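Local coordinates for cupin 2 conserved barrel domain protein (Leptotrichia buccalis, PDB 3RNS) that is of unknown function but contains a cupin-type beta-barrel, a fold that in many relatives holds a metal ion or small molecule in its interior, at residues A[166-171]-A[208-213]; A[186-191]-A[202-207]. All blocks are in the same frame, centred on the assembly; numbering follows the deposited sequence.

Contact 1: A[166-171]-A[208-213]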
loop_
_atom_site.group_PDB
_atom_site.type_symbol
_atom_site.label_atom_id
_atom_site.label_comp_id
_atom_site.label_asym_id
_atom_site.label_seq_id
_atom_site.Cartn_x
_atom_site.Cartn_y
_atom_site.Cartn_z
ATOM N N LEU A 166 -13.647 1.283 14.280
ATOM C CA LEU A 166 -13.579 -0.127 14.573
ATOM C C LEU A 166 -13.087 -0.314 16.012
ATOM O O LEU A 166 -12.097 0.295 16.427
ATOM C CB LEU A 166 -12.603 -0.806 13.621
ATOM C CG LEU A 166 -12.845 -0.562 12.120
ATOM C CD1 LEU A 166 -11.753 -1.314 11.305
ATOM C CD2 LEU A 166 -14.231 -1.043 11.787
ATOM N N ASP A 167 -13.761 -1.182 16.735
ATOM C CA ASP A 167 -13.361 -1.574 18.086
ATOM C C ASP A 167 -12.058 -2.378 18.043
ATOM O O ASP A 167 -11.721 -2.944 17.006
ATOM C CB ASP A 167 -14.451 -2.462 18.713
ATOM C CG ASP A 167 -15.762 -1.723 18.948
ATOM O OD1 ASP A 167 -15.719 -0.510 19.252
ATOM O OD2 ASP A 167 -16.846 -2.373 18.828
ATOM N N PRO A 168 -11.343 -2.462 19.183
ATOM C CA PRO A 168 -10.085 -3.179 19.219
ATOM C C PRO A 168 -10.219 -4.607 18.723
ATOM O O PRO A 168 -11.159 -5.312 19.111
ATOM C CB PRO A 168 -9.731 -3.191 20.714
ATOM C CG PRO A 168 -10.378 -2.003 21.267
ATOM C CD PRO A 168 -11.701 -1.960 20.529
ATOM N N HIS A 169 -9.287 -5.035 17.885
ATOM C CA HIS A 169 -9.287 -6.410 17.367
ATOM C C HIS A 169 -7.856 -6.805 16.966
ATOM O O HIS A 169 -6.949 -5.973 16.993
ATOM C CB HIS A 169 -10.266 -6.556 16.189
ATOM C CG HIS A 169 -9.969 -5.656 15.029
ATOM N ND1 HIS A 169 -10.143 -4.279 15.075
ATOM C CD2 HIS A 169 -9.495 -5.932 13.789
ATOM C CE1 HIS A 169 -9.778 -3.752 13.914
ATOM N NE2 HIS A 169 -9.394 -4.736 13.112
ATOM N N LYS A 170 -7.655 -8.085 16.675
ATOM C CA LYS A 170 -6.366 -8.606 16.278
ATOM C C LYS A 170 -6.431 -9.222 14.890
ATOM O O LYS A 170 -7.478 -9.741 14.471
ATOM C CB LYS A 170 -5.917 -9.682 17.227
ATOM C CG LYS A 170 -5.768 -9.261 18.668
ATOM C CD LYS A 170 -5.412 -10.488 19.517
ATOM C CE LYS A 170 -5.180 -10.137 20.980
ATOM N NZ LYS A 170 -6.409 -10.324 21.844
ATOM N N ALA A 171 -5.313 -9.164 14.182
ATOM C CA ALA A 171 -5.166 -9.884 12.930
ATOM C C ALA A 171 -4.049 -10.892 13.106
ATOM O O ALA A 171 -3.126 -10.679 13.898
ATOM C CB ALA A 171 -4.868 -8.909 11.771
ATOM N N PRO A 208 -3.725 -6.077 19.838
ATOM C CA PRO A 208 -4.965 -5.443 19.428
ATOM C C PRO A 208 -4.742 -4.071 18.796
ATOM O O PRO A 208 -3.809 -3.344 19.192
ATOM C CB PRO A 208 -5.770 -5.334 20.733
ATOM C CG PRO A 208 -4.985 -6.105 21.795
ATOM C CD PRO A 208 -3.570 -6.127 21.301
ATOM N N HIS A 209 -5.568 -3.730 17.808
ATOM C CA HIS A 209 -5.561 -2.374 17.225
ATOM C C HIS A 209 -7.010 -1.920 16.974
ATOM O O HIS A 209 -7.963 -2.732 16.972
ATOM C CB HIS A 209 -4.706 -2.303 15.931
ATOM C CG HIS A 209 -5.123 -3.287 14.883
ATOM N ND1 HIS A 209 -4.364 -4.388 14.550
ATOM C CD2 HIS A 209 -6.238 -3.355 14.116
ATOM C CE1 HIS A 209 -4.984 -5.081 13.609
ATOM N NE2 HIS A 209 -6.125 -4.478 13.332
ATOM N N ALA A 210 -7.160 -0.626 16.751
ATOM C CA ALA A 210 -8.455 -0.009 16.475
ATOM C C ALA A 210 -8.200 1.255 15.659
ATOM O O ALA A 210 -7.080 1.740 15.540
ATOM C CB ALA A 210 -9.182 0.326 17.800
ATOM N N VAL A 211 -9.269 1.787 15.106
ATOM C CA VAL A 211 -9.220 2.991 14.285
ATOM C C VAL A 211 -10.504 3.773 14.419
ATOM O O VAL A 211 -11.579 3.211 14.661
ATOM C CB VAL A 211 -8.943 2.672 12.794
ATOM C CG1 VAL A 211 -9.993 1.855 12.184
ATOM C CG2 VAL A 211 -8.775 3.922 11.996
ATOM N N GLU A 212 -10.387 5.075 14.262
ATOM C CA GLU A 212 -11.492 5.961 14.415
ATOM C C GLU A 212 -11.309 7.135 13.471
ATOM O O GLU A 212 -10.184 7.678 13.349
ATOM C CB GLU A 212 -11.470 6.373 15.882
ATOM C CG GLU A 212 -12.341 7.453 16.283
ATOM C CD GLU A 212 -12.171 7.838 17.794
ATOM O OE1 GLU A 212 -11.247 7.327 18.503
ATOM O OE2 GLU A 212 -12.983 8.683 18.248
ATOM N N ALA A 213 -12.389 7.540 12.808
ATOM C CA ALA A 213 -12.409 8.804 12.065
ATOM C C ALA A 213 -12.709 9.918 13.067
ATOM O O ALA A 213 -13.840 10.346 13.249
ATOM C CB ALA A 213 -13.477 8.754 10.912
HETATM O O HOH W 1 -7.637 -5.156 11.070
#
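Leu166 pairs with Val211 and His169 with His209, both as antiparallel hydrogen-bonded pairs, and a beta bulge between them shifts the register by one residue. At the histidines the backbone bonds run both ways, His169 N to His209 O and His209 N to His169 O, each 2.8 Å; at the other pair Leu166 N to Val211 O is 2.9 Å and the return bond is weak. The imidazoles form a T-shaped (edge-to-face) pair, centroids 4.5 Å apart and planes at 76°, with the CD2 edge of His209 directed at a face of His169. The same first torsion in both (chi1 59° and 56°), on residues paired on one face of the sheet, brings the rings together. His169 ND1 donates to Asp167 O at 2.8 Å, close to the ring plane, which fixes the ring's rotation and leaves NE2 to meet a water at 2.7 Å. The same water lies 2.8 Å from His209 NE2, at the edge of that ring. A leucine in place of His169 would probably leave Asp167 O without this donor, take one imidazole contact from the water and remove the ring face that His209 meets. Beside the rings, Leu166 CD1 lies against Val211 CG1. The histidines probably match metal-ligand positions of the two cupin motifs; a water, with no metal modelled, bridges their NE2 atoms, consistent with the metal site of related cupins.

Contact 2: A[186-191]-A[202-207]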
loop_
_atom_site.group_PDB
_atom_site.type_symbol
_atom_site.label_atom_id
_atom_site.label_comp_id
_atom_site.label_asym_id
_atom_site.label_seq_id
_atom_site.Cartn_x
_atom_site.Cartn_y
_atom_site.Cartn_z
ATOM N N TYR A 186 -5.418 6.013 14.738
ATOM C CA TYR A 186 -5.232 4.583 14.994
ATOM C C TYR A 186 -4.788 4.329 16.412
ATOM O O TYR A 186 -4.297 5.221 17.088
ATOM C CB TYR A 186 -4.207 3.997 14.039
ATOM C CG TYR A 186 -4.681 3.935 12.630
ATOM C CD1 TYR A 186 -5.157 2.749 12.091
ATOM C CD2 TYR A 186 -4.659 5.065 11.822
ATOM C CE1 TYR A 186 -5.588 2.699 10.777
ATOM C CE2 TYR A 186 -5.123 5.021 10.533
ATOM C CZ TYR A 186 -5.560 3.847 10.011
ATOM O OH TYR A 186 -6.008 3.799 8.698
ATOM N N TYR A 187 -5.078 3.128 16.901
ATOM C CA TYR A 187 -4.625 2.709 18.196
ATOM C C TYR A 187 -3.969 1.351 18.057
ATOM O O TYR A 187 -4.478 0.463 17.326
ATOM C CB TYR A 187 -5.763 2.581 19.197
ATOM C CG TYR A 187 -6.591 3.831 19.462
ATOM C CD1 TYR A 187 -6.415 4.602 20.615
ATOM C CD2 TYR A 187 -7.582 4.207 18.583
ATOM C CE1 TYR A 187 -7.214 5.722 20.848
ATOM C CE2 TYR A 187 -8.360 5.297 18.799
ATOM C CZ TYR A 187 -8.185 6.060 19.927
ATOM O OH TYR A 187 -9.023 7.174 20.064
ATOM N N VAL A 188 -2.843 1.181 18.745
ATOM C CA VAL A 188 -2.211 -0.136 18.853
ATOM C C VAL A 188 -1.988 -0.384 20.327
ATOM O O VAL A 188 -1.298 0.389 20.976
ATOM C CB VAL A 188 -0.866 -0.229 18.067
ATOM C CG1 VAL A 188 -0.090 -1.537 18.433
ATOM C CG2 VAL A 188 -1.142 -0.184 16.556
ATOM N N ASP A 189 -2.606 -1.447 20.831
ATOM C CA ASP A 189 -2.531 -1.820 22.244
ATOM C C ASP A 189 -2.834 -0.581 23.116
ATOM O O ASP A 189 -2.053 -0.205 23.986
ATOM C CB ASP A 189 -1.146 -2.382 22.514
ATOM C CG ASP A 189 -1.081 -3.237 23.763
ATOM O OD1 ASP A 189 -2.135 -3.544 24.370
ATOM O OD2 ASP A 189 0.066 -3.604 24.126
ATOM N N GLY A 190 -3.950 0.085 22.814
ATOM C CA GLY A 190 -4.340 1.298 23.525
ATOM C C GLY A 190 -3.608 2.596 23.199
ATOM O O GLY A 190 -4.107 3.664 23.537
ATOM N N LYS A 191 -2.463 2.542 22.532
ATOM C CA LYS A 191 -1.751 3.763 22.190
ATOM C C LYS A 191 -2.209 4.443 20.879
ATOM O O LYS A 191 -2.133 3.832 19.848
ATOM C CB LYS A 191 -0.304 3.471 22.050
ATOM C CG LYS A 191 0.468 4.699 21.782
ATOM C CD LYS A 191 1.781 4.312 21.270
ATOM C CE LYS A 191 1.767 4.146 19.782
ATOM N NZ LYS A 191 3.107 3.682 19.397
ATOM N N VAL A 202 2.423 0.453 10.443
ATOM C CA VAL A 202 2.286 -0.981 10.621
ATOM C C VAL A 202 1.543 -1.284 11.920
ATOM O O VAL A 202 1.894 -0.768 12.982
ATOM C CB VAL A 202 3.663 -1.709 10.604
ATOM C CG1 VAL A 202 3.496 -3.224 10.909
ATOM C CG2 VAL A 202 4.309 -1.519 9.252
ATOM N N LEU A 203 0.514 -2.125 11.827
ATOM C CA LEU A 203 -0.220 -2.610 12.973
ATOM C C LEU A 203 0.242 -4.036 13.102
ATOM O O LEU A 203 -0.122 -4.872 12.264
ATOM C CB LEU A 203 -1.748 -2.531 12.750
ATOM C CG LEU A 203 -2.309 -1.272 12.071
ATOM C CD1 LEU A 203 -3.844 -1.399 11.815
ATOM C CD2 LEU A 203 -1.982 -0.083 12.935
ATOM N N PRO A 204 1.027 -4.335 14.146
ATOM C CA PRO A 204 1.648 -5.655 14.274
ATOM C C PRO A 204 0.723 -6.817 14.633
ATOM O O PRO A 204 -0.314 -6.643 15.304
ATOM C CB PRO A 204 2.696 -5.447 15.360
ATOM C CG PRO A 204 2.111 -4.366 16.210
ATOM C CD PRO A 204 1.345 -3.466 15.283
ATOM N N ALA A 205 1.160 -8.001 14.216
ATOM C CA ALA A 205 0.402 -9.245 14.326
ATOM C C ALA A 205 0.066 -9.514 15.770
ATOM O O ALA A 205 0.878 -9.261 16.635
ATOM C CB ALA A 205 1.223 -10.458 13.753
ATOM N N ASN A 206 -1.133 -10.025 16.012
ATOM C CA ASN A 206 -1.512 -10.571 17.320
ATOM C C ASN A 206 -1.555 -9.566 18.475
ATOM O O ASN A 206 -1.574 -9.965 19.659
ATOM C CB ASN A 206 -0.602 -11.769 17.682
ATOM C CG ASN A 206 -0.563 -12.819 16.577
ATOM O OD1 ASN A 206 -1.606 -13.173 16.006
ATOM N ND2 ASN A 206 0.627 -13.315 16.267
ATOM N N ILE A 207 -1.616 -8.280 18.128
ATOM C CA ILE A 207 -1.679 -7.205 19.096
ATOM C C ILE A 207 -2.935 -6.383 18.815
ATOM O O ILE A 207 -3.185 -6.017 17.685
ATOM C CB ILE A 207 -0.463 -6.283 19.012
ATOM C CG1 ILE A 207 0.833 -7.033 19.317
ATOM C CG2 ILE A 207 -0.622 -5.118 20.009
ATOM C CD1 ILE A 207 1.031 -7.317 20.758
#
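Leu203 meets Val188 and Tyr186 through a single methyl, CD2, at the start of an interface of 251 Å² carried by apolar side-chain contacts. Its CG stands anti to the carbonyl carbon, and CD2 comes within 3.7 Å of Val188 CG2, the two side chains crossing at a slant. The same methyl lies 4.3 Å from Tyr186 CD1, so it fills the angle between the valine and the tyrosine ring. Next along the chain, Pro204 turns its ring carbon CD toward the other branch of the valine, Val188 CG1, at 4.0 Å. Val188 thus divides its work: with CG1 anti to the backbone N (chi1 169°), CG2 is given to the leucine and CG1 to the residues that follow it. Pro204 also begins a type II turn that closes at Ile207, with Asn206 taking the positive phi of its third position. This turn swings the chain back, so that Ile207 CG2 reaches Val188 CG1 at 3.9 Å, the side chains nearly perpendicular. The same methyl of Ile207 touches Asp189 CB at 3.7 Å, contacting the aliphatic root of the acid. On that side the chain is shaped by the type I' turn from Val188 to Lys191, closed by backbone bonds in both directions between these two residues; Asp189 and Gly190 are its central residues. The contact joins the two sheets of the cupin domain: strand 183-188 pairs with 191-196 and 209-212, whereas strand 199-203 pairs with 174-180. Tyr186 packs further against Phe193 and Val195 of strand 191-196 and Phe218 and Met220 of strand 218-225, while Val177 of strand 174-180 touches both Tyr186 and Leu203.

How the contacts relate
Contacts 1 and 2 have centres 8 Å apart and share a sheet, since strands 209-212 and 183-188 are neighbours in it. The chain leaves the type II turn of contact 2 at Ile207 and enters contact 1 directly at Pro208, whose O probably accepts a hydrogen bond from Asp189 N at 2.8 Å. Further along, Glu212 OE1 and Tyr187 OH lie 2.7 Å apart, a probable hydrogen bond, and Val211 CG2 packs on Tyr186 CE1 at 3.6 Å. Leu203 CD1 lies 3.8 Å from His209 CG, so the apolar cluster of contact 2 backs one of the two histidines that meet the water, where related cupins bind a metal.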